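Chitosanase (Gynuella sunshinyii YC6258, PDB 6X2Q) binds glucosamine oligosaccharides and probably hydrolyses chitosan, as a member of glycoside hydrolase family 46. Local coordinates at residues E24-V32 and W97-R107; G209-L217 and P227-G235. All blocks are in the same frame, centred on the assembly; numbering follows the deposited sequence.

Interaction 1 (E24-V32 and W97-R107); sequences ELQYGYAEV and WADASQNPVFR
Tyr27 lays one face of its ring across the aliphatic part of Arg107, the side chains crossing at about a right angle. Arg107 CD stands 3.8 Å from the centroid of the Tyr27 ring, a CH-pi contact offset toward the rim, while CB of Arg107 meets the CD1-CE1 side of the ring. The guanidinium plane is turned 70° from the ring. A bend at chi3 (-65°) carries the guanidinium back to its own segment, where NH1 donates at 2.9 Å to Ser101 O, which lies in the guanidinium plane. Beyond the ring, Tyr27 OH bonds to Asp111.

The carbonyl of Tyr27 turns away from the ring and meets the edge of the Trp97 indole. Trp97 NE1 donates to Tyr27 O over 2.9 Å from close to the C=O direction, though the N-H is bent (145°). Beside it, Ser101 OG touches Gly28 CA at 3.4 Å while donating to Trp97 O. Ala30 CB adds a looser apolar contact with Trp97 CB.

The type I turn 26-29, leading into strand 30-32, is thus fixed to the two helices by one indole bond and a ring packed on methylenes, the arginine head being held by Ser101 O in the turn between the helices.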
ATOM      1  N   GLU A  24     -14.104   1.860  -3.633  1.00 42.90           N
ATOM      2  CA  GLU A  24     -14.519   1.876  -2.207  1.00 51.02           C
ATOM      3  C   GLU A  24     -13.432   1.238  -1.337  1.00 45.44           C
ATOM      4  O   GLU A  24     -13.098   0.102  -1.569  1.00 40.88           O
ATOM      5  CB  GLU A  24     -15.871   1.199  -2.001  1.00 46.45           C
ATOM      6  N   LEU A  25     -12.896   1.988  -0.388  1.00 42.49           N
ATOM      7  CA  LEU A  25     -11.900   1.439   0.523  1.00 42.28           C
ATOM      8  C   LEU A  25     -12.457   0.209   1.238  1.00 41.99           C
ATOM      9  O   LEU A  25     -13.586   0.220   1.740  1.00 39.72           O
ATOM     10  CB  LEU A  25     -11.471   2.515   1.529  1.00 41.85           C
ATOM     11  CG  LEU A  25     -10.493   3.625   1.103  1.00 41.73           C
ATOM     12  CD1 LEU A  25      -9.253   3.040   0.443  1.00 45.44           C
ATOM     13  CD2 LEU A  25     -11.147   4.629   0.174  1.00 47.50           C
ATOM     14  N   GLN A  26     -11.670  -0.868   1.277  1.00 37.80           N
ATOM     15  CA  GLN A  26     -12.142  -2.141   1.835  1.00 40.02           C
ATOM     16  C   GLN A  26     -11.692  -2.251   3.293  1.00 37.18           C
ATOM     17  O   GLN A  26     -10.759  -2.974   3.642  1.00 37.12           O
ATOM     18  CB  GLN A  26     -11.646  -3.313   0.988  1.00 38.12           C
ATOM     19  CG  GLN A  26     -12.187  -3.328  -0.443  1.00 38.71           C
ATOM     20  CD  GLN A  26     -13.699  -3.286  -0.493  1.00 45.06           C
ATOM     21  OE1 GLN A  26     -14.374  -4.273  -0.190  1.00 48.02           O
ATOM     22  NE2 GLN A  26     -14.246  -2.129  -0.861  1.00 46.09           N
ATOM     23  N   TYR A  27     -12.369  -1.496   4.160  1.00 35.92           N
ATOM     24  CA  TYR A  27     -12.049  -1.553   5.584  1.00 32.11           C
ATOM     25  C   TYR A  27     -12.331  -2.940   6.156  1.00 31.72           C
ATOM     26  O   TYR A  27     -11.585  -3.428   7.012  1.00 28.84           O
ATOM     27  CB  TYR A  27     -12.856  -0.499   6.349  1.00 34.89           C
ATOM     28  CG  TYR A  27     -12.405   0.947   6.168  1.00 32.97           C
ATOM     29  CD1 TYR A  27     -11.414   1.495   6.981  1.00 31.17           C
ATOM     30  CD2 TYR A  27     -12.994   1.764   5.206  1.00 33.53           C
ATOM     31  CE1 TYR A  27     -10.998   2.811   6.821  1.00 32.02           C
ATOM     32  CE2 TYR A  27     -12.591   3.081   5.033  1.00 36.54           C
ATOM     33  CZ  TYR A  27     -11.590   3.607   5.852  1.00 38.07           C
ATOM     34  OH  TYR A  27     -11.181   4.931   5.701  1.00 33.17           O
ATOM     35  N   GLY A  28     -13.414  -3.588   5.703  1.00 31.38           N
ATOM     36  CA  GLY A  28     -13.853  -4.868   6.223  1.00 32.19           C
ATOM     37  C   GLY A  28     -13.233  -6.093   5.577  1.00 37.07           C
ATOM     38  O   GLY A  28     -13.604  -7.225   5.913  1.00 38.56           O
ATOM     39  N   TYR A  29     -12.300  -5.900   4.650  1.00 35.81           N
ATOM     40  CA  TYR A  29     -11.672  -7.012   3.955  1.00 36.75           C
ATOM     41  C   TYR A  29     -10.749  -7.765   4.904  1.00 35.43           C
ATOM     42  O   TYR A  29     -10.006  -7.158   5.683  1.00 37.20           O
ATOM     43  CB  TYR A  29     -10.897  -6.476   2.741  1.00 38.41           C
ATOM     44  CG  TYR A  29     -10.058  -7.485   1.975  1.00 42.34           C
ATOM     45  CD1 TYR A  29      -8.857  -7.970   2.498  1.00 41.31           C
ATOM     46  CD2 TYR A  29     -10.438  -7.916   0.704  1.00 47.32           C
ATOM     47  CE1 TYR A  29      -8.080  -8.873   1.798  1.00 43.38           C
ATOM     48  CE2 TYR A  29      -9.660  -8.822  -0.008  1.00 40.22           C
ATOM     49  CZ  TYR A  29      -8.482  -9.292   0.548  1.00 45.51           C
ATOM     50  OH  TYR A  29      -7.692 -10.192  -0.129  1.00 52.77           O
ATOM     51  N   ALA A  30     -10.777  -9.095   4.820  1.00 34.67           N
ATOM     52  CA  ALA A  30      -9.896  -9.940   5.625  1.00 37.76           C
ATOM     53  C   ALA A  30      -9.804 -11.303   4.961  1.00 42.24           C
ATOM     54  O   ALA A  30     -10.818 -12.000   4.850  1.00 38.36           O
ATOM     55  CB  ALA A  30     -10.419 -10.073   7.057  1.00 33.29           C
ATOM     56  N   GLU A  31      -8.603 -11.682   4.519  1.00 43.12           N
ATOM     57  CA  GLU A  31      -8.432 -12.919   3.772  1.00 44.96           C
ATOM     58  C   GLU A  31      -7.046 -13.487   4.024  1.00 44.06           C
ATOM     59  O   GLU A  31      -6.110 -12.768   4.393  1.00 41.78           O
ATOM     60  CB  GLU A  31      -8.611 -12.719   2.261  1.00 44.16           C
ATOM     61  CG  GLU A  31     -10.001 -12.308   1.790  1.00 51.07           C
ATOM     62  CD  GLU A  31     -11.064 -13.388   1.942  1.00 58.47           C
ATOM     63  OE1 GLU A  31     -10.862 -14.357   2.707  1.00 65.76           O
ATOM     64  OE2 GLU A  31     -12.116 -13.268   1.279  1.00 62.00           O
ATOM     65  N   VAL A  32      -6.938 -14.800   3.821  1.00 45.78           N
ATOM     66  CA  VAL A  32      -5.661 -15.498   3.719  1.00 44.29           C
ATOM     67  C   VAL A  32      -5.321 -15.605   2.235  1.00 46.71           C
ATOM     68  O   VAL A  32      -6.146 -16.058   1.428  1.00 43.35           O
ATOM     69  CB  VAL A  32      -5.737 -16.881   4.388  1.00 48.04           C
ATOM     70  CG1 VAL A  32      -4.366 -17.547   4.426  1.00 42.03           C
ATOM     71  CG2 VAL A  32      -6.314 -16.744   5.788  1.00 44.32           C
ATOM     72  N   TRP A  97     -12.828  -9.021  12.304  1.00 42.14           N
ATOM     73  CA  TRP A  97     -12.328  -7.825  11.628  1.00 38.16           C
ATOM     74  C   TRP A  97     -13.417  -7.176  10.785  1.00 38.77           C
ATOM     75  O   TRP A  97     -13.612  -5.953  10.839  1.00 35.21           O
ATOM     76  CB  TRP A  97     -11.120  -8.169  10.755  1.00 34.36           C
ATOM     77  CG  TRP A  97     -10.502  -6.948  10.124  1.00 34.79           C
ATOM     78  CD1 TRP A  97     -10.979  -6.240   9.058  1.00 28.81           C
ATOM     79  CD2 TRP A  97      -9.306  -6.283  10.548  1.00 26.62           C
ATOM     80  NE1 TRP A  97     -10.144  -5.189   8.786  1.00 34.35           N
ATOM     81  CE2 TRP A  97      -9.112  -5.190   9.689  1.00 29.06           C
ATOM     82  CE3 TRP A  97      -8.373  -6.519  11.564  1.00 30.71           C
ATOM     83  CZ2 TRP A  97      -8.032  -4.321   9.818  1.00 29.23           C
ATOM     84  CZ3 TRP A  97      -7.296  -5.663  11.690  1.00 29.42           C
ATOM     85  CH2 TRP A  97      -7.132  -4.572  10.819  1.00 27.70           C
ATOM     86  N   ALA A  98     -14.128  -7.982   9.985  1.00 37.57           N
ATOM     87  CA  ALA A  98     -15.252  -7.454   9.212  1.00 36.22           C
ATOM     88  C   ALA A  98     -16.286  -6.778  10.118  1.00 39.94           C
ATOM     89  O   ALA A  98     -16.782  -5.687   9.813  1.00 38.13           O
ATOM     90  CB  ALA A  98     -15.894  -8.576   8.396  1.00 41.40           C
ATOM     91  N   ASP A  99     -16.617  -7.402  11.252  1.00 39.68           N
ATOM     92  CA  ASP A  99     -17.615  -6.790  12.121  1.00 40.10           C
ATOM     93  C   ASP A  99     -17.059  -5.543  12.802  1.00 39.59           C
ATOM     94  O   ASP A  99     -17.739  -4.511  12.862  1.00 36.15           O
ATOM     95  CB  ASP A  99     -18.125  -7.804  13.145  1.00 39.24           C
ATOM     96  CG  ASP A  99     -18.918  -8.942  12.497  1.00 50.06           C
ATOM     97  OD1 ASP A  99     -19.642  -8.671  11.506  1.00 54.59           O
ATOM     98  OD2 ASP A  99     -18.833 -10.095  12.980  1.00 48.78           O
ATOM     99  N   ALA A 100     -15.819  -5.611  13.294  1.00 32.23           N
ATOM    100  CA  ALA A 100     -15.206  -4.433  13.885  1.00 36.32           C
ATOM    101  C   ALA A 100     -15.235  -3.249  12.914  1.00 38.32           C
ATOM    102  O   ALA A 100     -15.497  -2.116  13.325  1.00 34.71           O
ATOM    103  CB  ALA A 100     -13.778  -4.754  14.322  1.00 35.26           C
ATOM    104  N   SER A 101     -15.027  -3.503  11.617  1.00 33.86           N
ATOM    105  CA  SER A 101     -15.016  -2.464  10.582  1.00 35.98           C
ATOM    106  C   SER A 101     -16.355  -1.763  10.400  1.00 38.15           C
ATOM    107  O   SER A 101     -16.426  -0.776   9.654  1.00 35.38           O
ATOM    108  CB  SER A 101     -14.597  -3.068   9.234  1.00 35.68           C
ATOM    109  OG  SER A 101     -13.308  -3.645   9.338  1.00 35.53           O
ATOM    110  N   GLN A 102     -17.426  -2.253  11.019  1.00 41.29           N
ATOM    111  CA  GLN A 102     -18.665  -1.481  10.979  1.00 42.13           C
ATOM    112  C   GLN A 102     -18.630  -0.271  11.903  1.00 34.58           C
ATOM    113  O   GLN A 102     -19.486   0.606  11.779  1.00 35.94           O
ATOM    114  CB  GLN A 102     -19.848  -2.377  11.335  1.00 43.22           C
ATOM    115  CG  GLN A 102     -20.142  -3.420  10.285  1.00 44.38           C
ATOM    116  CD  GLN A 102     -21.318  -3.033   9.433  1.00 53.87           C
ATOM    117  OE1 GLN A 102     -21.166  -2.683   8.262  1.00 57.61           O
ATOM    118  NE2 GLN A 102     -22.511  -3.083  10.017  1.00 59.23           N
ATOM    119  N   ASN A 103     -17.667  -0.215  12.815  1.00 35.61           N
ATOM    120  CA  ASN A 103     -17.527   0.878  13.766  1.00 35.56           C
ATOM    121  C   ASN A 103     -16.654   1.966  13.152  1.00 37.55           C
ATOM    122  O   ASN A 103     -15.471   1.714  12.901  1.00 37.31           O
ATOM    123  CB  ASN A 103     -16.888   0.359  15.051  1.00 30.61           C
ATOM    124  CG  ASN A 103     -16.667   1.445  16.090  1.00 36.14           C
ATOM    125  OD1 ASN A 103     -16.918   2.629  15.847  1.00 36.47           O
ATOM    126  ND2 ASN A 103     -16.203   1.041  17.270  1.00 35.05           N
ATOM    127  N   PRO A 104     -17.170   3.185  12.934  1.00 37.42           N
ATOM    128  CA  PRO A 104     -16.333   4.248  12.347  1.00 30.47           C
ATOM    129  C   PRO A 104     -15.052   4.494  13.111  1.00 34.40           C
ATOM    130  O   PRO A 104     -14.074   4.978  12.523  1.00 30.63           O
ATOM    131  CB  PRO A 104     -17.237   5.488  12.395  1.00 39.15           C
ATOM    132  CG  PRO A 104     -18.599   5.004  12.777  1.00 40.73           C
ATOM    133  CD  PRO A 104     -18.440   3.711  13.469  1.00 35.67           C
ATOM    134  N   VAL A 105     -15.023   4.177  14.408  1.00 32.51           N
ATOM    135  CA  VAL A 105     -13.818   4.431  15.191  1.00 36.44           C
ATOM    136  C   VAL A 105     -12.720   3.446  14.808  1.00 32.65           C
ATOM    137  O   VAL A 105     -11.534   3.804  14.768  1.00 32.42           O
ATOM    138  CB  VAL A 105     -14.123   4.375  16.701  1.00 35.27           C
ATOM    139  CG1 VAL A 105     -12.851   4.628  17.495  1.00 33.86           C
ATOM    140  CG2 VAL A 105     -15.215   5.387  17.087  1.00 38.78           C
ATOM    141  N   PHE A 106     -13.095   2.190  14.539  1.00 31.67           N
ATOM    142  CA  PHE A 106     -12.135   1.201  14.047  1.00 31.09           C
ATOM    143  C   PHE A 106     -11.594   1.600  12.682  1.00 31.55           C
ATOM    144  O   PHE A 106     -10.382   1.540  12.450  1.00 31.44           O
ATOM    145  CB  PHE A 106     -12.782  -0.181  13.972  1.00 31.56           C
ATOM    146  CG  PHE A 106     -11.817  -1.280  13.618  1.00 37.16           C
ATOM    147  CD1 PHE A 106     -10.750  -1.578  14.450  1.00 35.93           C
ATOM    148  CD2 PHE A 106     -11.989  -2.031  12.471  1.00 34.69           C
ATOM    149  CE1 PHE A 106      -9.858  -2.591  14.125  1.00 37.66           C
ATOM    150  CE2 PHE A 106     -11.100  -3.054  12.144  1.00 33.08           C
ATOM    151  CZ  PHE A 106     -10.034  -3.328  12.967  1.00 33.98           C
ATOM    152  N   ARG A 107     -12.482   2.016  11.773  1.00 28.12           N
ATOM    153  CA  ARG A 107     -12.044   2.524  10.477  1.00 34.48           C
ATOM    154  C   ARG A 107     -11.103   3.706  10.647  1.00 32.67           C
ATOM    155  O   ARG A 107     -10.098   3.818   9.932  1.00 31.55           O
ATOM    156  CB  ARG A 107     -13.260   2.904   9.629  1.00 33.54           C
ATOM    157  CG  ARG A 107     -14.235   1.724   9.463  1.00 35.76           C
ATOM    158  CD  ARG A 107     -15.103   1.847   8.223  1.00 35.01           C
ATOM    159  NE  ARG A 107     -16.016   2.986   8.293  1.00 39.36           N
ATOM    160  CZ  ARG A 107     -17.198   2.969   8.910  1.00 36.35           C
ATOM    161  NH1 ARG A 107     -17.628   1.875   9.523  1.00 38.19           N
ATOM    162  NH2 ARG A 107     -17.955   4.048   8.912  1.00 35.13           N
TER

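Interaction 2 (G209-L217 and P227-G235); sequences GRVDSLMKL and PPIRISTWG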
ATOM      1  N   GLY A 209      -0.203  -5.082 -13.378  1.00 30.12           N
ATOM      2  CA  GLY A 209      -1.037  -4.141 -14.105  1.00 28.22           C
ATOM      3  C   GLY A 209      -1.130  -2.785 -13.425  1.00 34.51           C
ATOM      4  O   GLY A 209      -1.305  -1.759 -14.092  1.00 36.39           O
ATOM      5  N   ARG A 210      -0.978  -2.746 -12.102  1.00 32.90           N
ATOM      6  CA  ARG A 210      -1.034  -1.459 -11.414  1.00 36.70           C
ATOM      7  C   ARG A 210       0.166  -0.581 -11.777  1.00 30.41           C
ATOM      8  O   ARG A 210       0.038   0.641 -11.875  1.00 28.51           O
ATOM      9  CB  ARG A 210      -1.123  -1.677  -9.898  1.00 29.85           C
ATOM     10  CG  ARG A 210       0.179  -2.065  -9.213  1.00 31.03           C
ATOM     11  CD  ARG A 210      -0.120  -2.847  -7.933  1.00 31.44           C
ATOM     12  NE  ARG A 210      -0.475  -1.945  -6.844  1.00 34.05           N
ATOM     13  CZ  ARG A 210      -0.980  -2.331  -5.675  1.00 35.55           C
ATOM     14  NH1 ARG A 210      -1.226  -3.615  -5.416  1.00 35.52           N
ATOM     15  NH2 ARG A 210      -1.240  -1.423  -4.754  1.00 36.55           N
ATOM     16  N   VAL A 211       1.345  -1.181 -11.948  1.00 31.64           N
ATOM     17  CA  VAL A 211       2.494  -0.412 -12.408  1.00 31.04           C
ATOM     18  C   VAL A 211       2.255   0.044 -13.839  1.00 35.14           C
ATOM     19  O   VAL A 211       2.588   1.183 -14.211  1.00 31.43           O
ATOM     20  CB  VAL A 211       3.789  -1.237 -12.279  1.00 31.53           C
ATOM     21  CG1 VAL A 211       4.996  -0.437 -12.763  1.00 27.25           C
ATOM     22  CG2 VAL A 211       3.997  -1.717 -10.833  1.00 25.62           C
ATOM     23  N   ASP A 212       1.633  -0.826 -14.649  1.00 30.55           N
ATOM     24  CA  ASP A 212       1.244  -0.430 -16.001  1.00 34.85           C
ATOM     25  C   ASP A 212       0.310   0.770 -15.968  1.00 32.28           C
ATOM     26  O   ASP A 212       0.441   1.683 -16.786  1.00 30.16           O
ATOM     27  CB  ASP A 212       0.584  -1.600 -16.745  1.00 34.74           C
ATOM     28  CG  ASP A 212       1.532  -2.788 -16.964  1.00 41.93           C
ATOM     29  OD1 ASP A 212       2.771  -2.588 -17.047  1.00 43.00           O
ATOM     30  OD2 ASP A 212       1.029  -3.936 -17.032  1.00 41.00           O
ATOM     31  N   SER A 213      -0.630   0.808 -15.016  1.00 33.40           N
ATOM     32  CA  SER A 213      -1.548   1.952 -14.959  1.00 35.82           C
ATOM     33  C   SER A 213      -0.809   3.247 -14.621  1.00 31.03           C
ATOM     34  O   SER A 213      -1.057   4.290 -15.234  1.00 33.54           O
ATOM     35  CB  SER A 213      -2.654   1.699 -13.939  1.00 35.61           C
ATOM     36  OG  SER A 213      -3.502   0.650 -14.362  1.00 36.94           O
ATOM     37  N   LEU A 214       0.098   3.209 -13.643  1.00 29.91           N
ATOM     38  CA  LEU A 214       0.890   4.398 -13.354  1.00 26.59           C
ATOM     39  C   LEU A 214       1.754   4.796 -14.547  1.00 32.10           C
ATOM     40  O   LEU A 214       1.943   5.990 -14.816  1.00 31.49           O
ATOM     41  CB  LEU A 214       1.750   4.155 -12.118  1.00 30.13           C
ATOM     42  CG  LEU A 214       1.022   3.820 -10.809  1.00 29.86           C
ATOM     43  CD1 LEU A 214       1.997   3.259  -9.770  1.00 29.15           C
ATOM     44  CD2 LEU A 214       0.313   5.045 -10.279  1.00 30.92           C
ATOM     45  N   MET A 215       2.320   3.812 -15.254  1.00 29.12           N
ATOM     46  CA  MET A 215       3.093   4.110 -16.455  1.00 34.97           C
ATOM     47  C   MET A 215       2.218   4.741 -17.536  1.00 32.27           C
ATOM     48  O   MET A 215       2.657   5.648 -18.252  1.00 33.63           O
ATOM     49  CB  MET A 215       3.765   2.834 -16.980  1.00 36.56           C
ATOM     50  CG  MET A 215       4.646   3.060 -18.190  1.00 36.97           C
ATOM     51  SD  MET A 215       6.151   3.968 -17.770  1.00 46.83           S
ATOM     52  CE  MET A 215       7.124   2.696 -16.959  1.00 40.42           C
ATOM     53  N   LYS A 216       0.980   4.259 -17.679  1.00 30.04           N
ATOM     54  CA  LYS A 216       0.064   4.822 -18.662  1.00 32.58           C
ATOM     55  C   LYS A 216      -0.207   6.302 -18.364  1.00 41.22           C
ATOM     56  O   LYS A 216      -0.099   7.159 -19.256  1.00 33.92           O
ATOM     57  CB  LYS A 216      -1.224   3.990 -18.681  1.00 29.16           C
ATOM     58  CG  LYS A 216      -2.297   4.439 -19.678  1.00 41.77           C
ATOM     59  CD  LYS A 216      -3.694   3.864 -19.333  1.00 47.87           C
ATOM     60  CE  LYS A 216      -4.440   4.707 -18.260  1.00 48.97           C
ATOM     61  NZ  LYS A 216      -5.898   4.337 -18.120  1.00 43.39           N
ATOM     62  N   LEU A 217      -0.512   6.624 -17.095  1.00 33.56           N
ATOM     63  CA  LEU A 217      -0.689   8.022 -16.704  1.00 36.20           C
ATOM     64  C   LEU A 217       0.564   8.835 -16.999  1.00 36.61           C
ATOM     65  O   LEU A 217       0.478   9.982 -17.451  1.00 34.37           O
ATOM     66  CB  LEU A 217      -1.055   8.133 -15.217  1.00 28.88           C
ATOM     67  CG  LEU A 217      -2.339   7.428 -14.771  1.00 37.97           C
ATOM     68  CD1 LEU A 217      -2.614   7.650 -13.298  1.00 35.77           C
ATOM     69  CD2 LEU A 217      -3.523   7.889 -15.610  1.00 40.78           C
ATOM     70  N   PRO A 227      -8.474  15.546 -13.181  1.00 52.42           N
ATOM     71  CA  PRO A 227      -9.611  14.752 -13.643  1.00 45.70           C
ATOM     72  C   PRO A 227      -9.917  15.051 -15.098  1.00 46.38           C
ATOM     73  O   PRO A 227      -9.520  16.105 -15.616  1.00 50.68           O
ATOM     74  CB  PRO A 227     -10.753  15.211 -12.726  1.00 48.35           C
ATOM     75  CG  PRO A 227     -10.402  16.623 -12.391  1.00 47.50           C
ATOM     76  CD  PRO A 227      -8.893  16.694 -12.353  1.00 44.83           C
ATOM     77  N   PRO A 228     -10.603  14.133 -15.803  1.00 49.01           N
ATOM     78  CA  PRO A 228     -10.953  12.815 -15.256  1.00 47.47           C
ATOM     79  C   PRO A 228      -9.793  11.838 -15.391  1.00 44.65           C
ATOM     80  O   PRO A 228      -8.979  11.974 -16.311  1.00 39.33           O
ATOM     81  CB  PRO A 228     -12.138  12.381 -16.114  1.00 48.34           C
ATOM     82  CG  PRO A 228     -11.845  13.001 -17.445  1.00 51.49           C
ATOM     83  CD  PRO A 228     -11.154  14.327 -17.156  1.00 47.38           C
ATOM     84  N   ILE A 229      -9.694  10.886 -14.465  1.00 44.77           N
ATOM     85  CA  ILE A 229      -8.682   9.841 -14.527  1.00 42.23           C
ATOM     86  C   ILE A 229      -9.379   8.529 -14.839  1.00 40.68           C
ATOM     87  O   ILE A 229     -10.336   8.144 -14.154  1.00 40.92           O
ATOM     88  CB  ILE A 229      -7.869   9.747 -13.226  1.00 39.63           C
ATOM     89  CG1 ILE A 229      -7.049  11.024 -13.036  1.00 42.60           C
ATOM     90  CG2 ILE A 229      -6.937   8.535 -13.274  1.00 42.60           C
ATOM     91  CD1 ILE A 229      -6.084  10.976 -11.855  1.00 42.36           C
ATOM     92  N   ARG A 230      -8.911   7.859 -15.887  1.00 44.03           N
ATOM     93  CA  ARG A 230      -9.412   6.550 -16.282  1.00 44.76           C
ATOM     94  C   ARG A 230      -8.462   5.486 -15.746  1.00 43.62           C
ATOM     95  O   ARG A 230      -7.264   5.509 -16.051  1.00 40.92           O
ATOM     96  CB  ARG A 230      -9.539   6.460 -17.805  1.00 43.09           C
ATOM     97  CG  ARG A 230     -10.123   5.147 -18.313  1.00 52.92           C
ATOM     98  CD  ARG A 230      -9.444   4.707 -19.621  1.00 53.93           C
ATOM     99  NE  ARG A 230     -10.418   4.274 -20.619  1.00 55.42           N
ATOM    100  CZ  ARG A 230     -10.612   3.009 -20.983  1.00 55.91           C
ATOM    101  NH1 ARG A 230      -9.891   2.030 -20.439  1.00 56.11           N
ATOM    102  NH2 ARG A 230     -11.533   2.723 -21.892  1.00 49.19           N
ATOM    103  N   ILE A 231      -8.988   4.583 -14.922  1.00 42.12           N
ATOM    104  CA  ILE A 231      -8.261   3.411 -14.451  1.00 40.21           C
ATOM    105  C   ILE A 231      -9.024   2.172 -14.897  1.00 41.95           C
ATOM    106  O   ILE A 231     -10.228   2.061 -14.642  1.00 44.17           O
ATOM    107  CB  ILE A 231      -8.100   3.418 -12.918  1.00 42.98           C
ATOM    108  CG1 ILE A 231      -7.367   4.680 -12.453  1.00 42.35           C
ATOM    109  CG2 ILE A 231      -7.332   2.190 -12.475  1.00 36.57           C
ATOM    110  CD1 ILE A 231      -5.901   4.740 -12.918  1.00 37.37           C
ATOM    111  N   SER A 232      -8.328   1.234 -15.553  1.00 44.06           N
ATOM    112  CA  SER A 232      -8.972  -0.010 -15.977  1.00 46.07           C
ATOM    113  C   SER A 232      -8.058  -1.213 -15.776  1.00 46.20           C
ATOM    114  O   SER A 232      -8.092  -2.164 -16.565  1.00 47.53           O
ATOM    115  CB  SER A 232      -9.421   0.061 -17.439  1.00 45.27           C
ATOM    116  OG  SER A 232      -8.434   0.667 -18.242  1.00 43.38           O
ATOM    117  N   THR A 233      -7.249  -1.179 -14.720  1.00 42.67           N
ATOM    118  CA  THR A 233      -6.260  -2.190 -14.371  1.00 45.70           C
ATOM    119  C   THR A 233      -6.742  -3.624 -14.555  1.00 47.70           C
ATOM    120  O   THR A 233      -5.992  -4.468 -15.052  1.00 46.02           O
ATOM    121  CB  THR A 233      -5.829  -1.989 -12.916  1.00 47.22           C
ATOM    122  OG1 THR A 233      -5.510  -0.603 -12.699  1.00 43.05           O
ATOM    123  CG2 THR A 233      -4.621  -2.871 -12.582  1.00 39.76           C
ATOM    124  N   TRP A 234      -7.985  -3.916 -14.166  1.00 45.75           N
ATOM    125  CA  TRP A 234      -8.489  -5.288 -14.164  1.00 50.29           C
ATOM    126  C   TRP A 234      -9.549  -5.527 -15.228  1.00 52.11           C
ATOM    127  O   TRP A 234     -10.326  -6.482 -15.113  1.00 49.89           O
ATOM    128  CB  TRP A 234      -9.059  -5.644 -12.794  1.00 48.12           C
ATOM    129  CG  TRP A 234      -8.092  -5.497 -11.672  1.00 47.93           C
ATOM    130  CD1 TRP A 234      -8.013  -4.457 -10.783  1.00 41.69           C
ATOM    131  CD2 TRP A 234      -7.069  -6.429 -11.297  1.00 52.08           C
ATOM    132  NE1 TRP A 234      -6.997  -4.683  -9.884  1.00 46.03           N
ATOM    133  CE2 TRP A 234      -6.408  -5.890 -10.170  1.00 53.28           C
ATOM    134  CE3 TRP A 234      -6.653  -7.674 -11.797  1.00 54.81           C
ATOM    135  CZ2 TRP A 234      -5.348  -6.556  -9.535  1.00 48.26           C
ATOM    136  CZ3 TRP A 234      -5.598  -8.330 -11.168  1.00 46.59           C
ATOM    137  CH2 TRP A 234      -4.955  -7.766 -10.053  1.00 51.15           C
ATOM    138  N   GLY A 235      -9.605  -4.678 -16.252  1.00 49.31           N
ATOM    139  CA  GLY A 235     -10.621  -4.803 -17.276  1.00 50.84           C
ATOM    140  C   GLY A 235     -11.753  -3.812 -17.082  1.00 55.46           C
ATOM    141  O   GLY A 235     -12.172  -3.150 -18.036  1.00 59.30           O
TER
HETATM  142  O   HOH W   1      -5.444   1.858 -16.277  1.00 25.88           O
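Thr233 overlaps the start of helix 209-219 with both branches of its side chain. Its methyl CG2 lies 3.6 Å from Gly209 C and also touches the backbone N of Arg210; a side chain at Gly209 would meet this methyl tightly. The other branch, OG1, shares a hydrogen bond with Ser213 OG at 2.9 Å, one turn further along the helix. With Thr233 CG2 anti to the backbone N and OG1 beside it (chi1 -48°), the apolar branch meets the helix backbone and the polar one the serine.

Further along, Lys216 reaches across to the strand. Its chain leaves the helix extended and bends at chi3, so that NZ donates a hydrogen bond to Arg230 O at 2.7 Å, from 49° above the carbonyl plane. The ammonium also donates to a water 3.1 Å from NZ, which accepts from Ser232 N as well and bonds to Ser213 OG. Were Lys216 replaced by an alanine, Arg230 O would probably lose its ammonium donor and the bridging water one of its partners.

Leu217 closes the contact on its buried side. Its CD2 packs against Ile229 CG2 at 4.2 Å, the two side chains crossing at about a right angle, and its CD1 faces Ile231 CD1. Leu135 of helix 134-147 also touches Leu217, and Ile17 of helix 5-20 touches Ile231.

Segments 209-217 and 229-231 run nearly antiparallel, at 154°, their axes 9.7 Å apart at closest approach. Between them the chemistry is divided: leucine and isoleucines supply an apolar seam, while hydroxyls, an ammonium group and one water bind the strand and the turn after it. The short two-stranded sheet 229-231/238-240 is thereby held against helix 209-219 by polar bonds as well as by side-chain packing.

Overall arrangement
The two contacts bury similar areas, but interaction 2 is the more buried, with five of ten touching residues buried against two of eight in interaction 1. Their centres lie 26 Å apart and they do not touch. Interaction 1 ties the turn before the three-stranded sheet to two consecutive helices; interaction 2 sets a strand of the two-stranded sheet on helix 209-219. Helix 5-20 borders both, through residues including Tyr29 and Thr233. Aromatic rings dominate interaction 1, whereas hydroxyls, a lysine and water share interaction 2 with aliphatic packing. Bound glucosamine lies about 6 Å from the side chains of Tyr29 and Arg210, which play little part across the contacts; Arg210 pairs with Asp142.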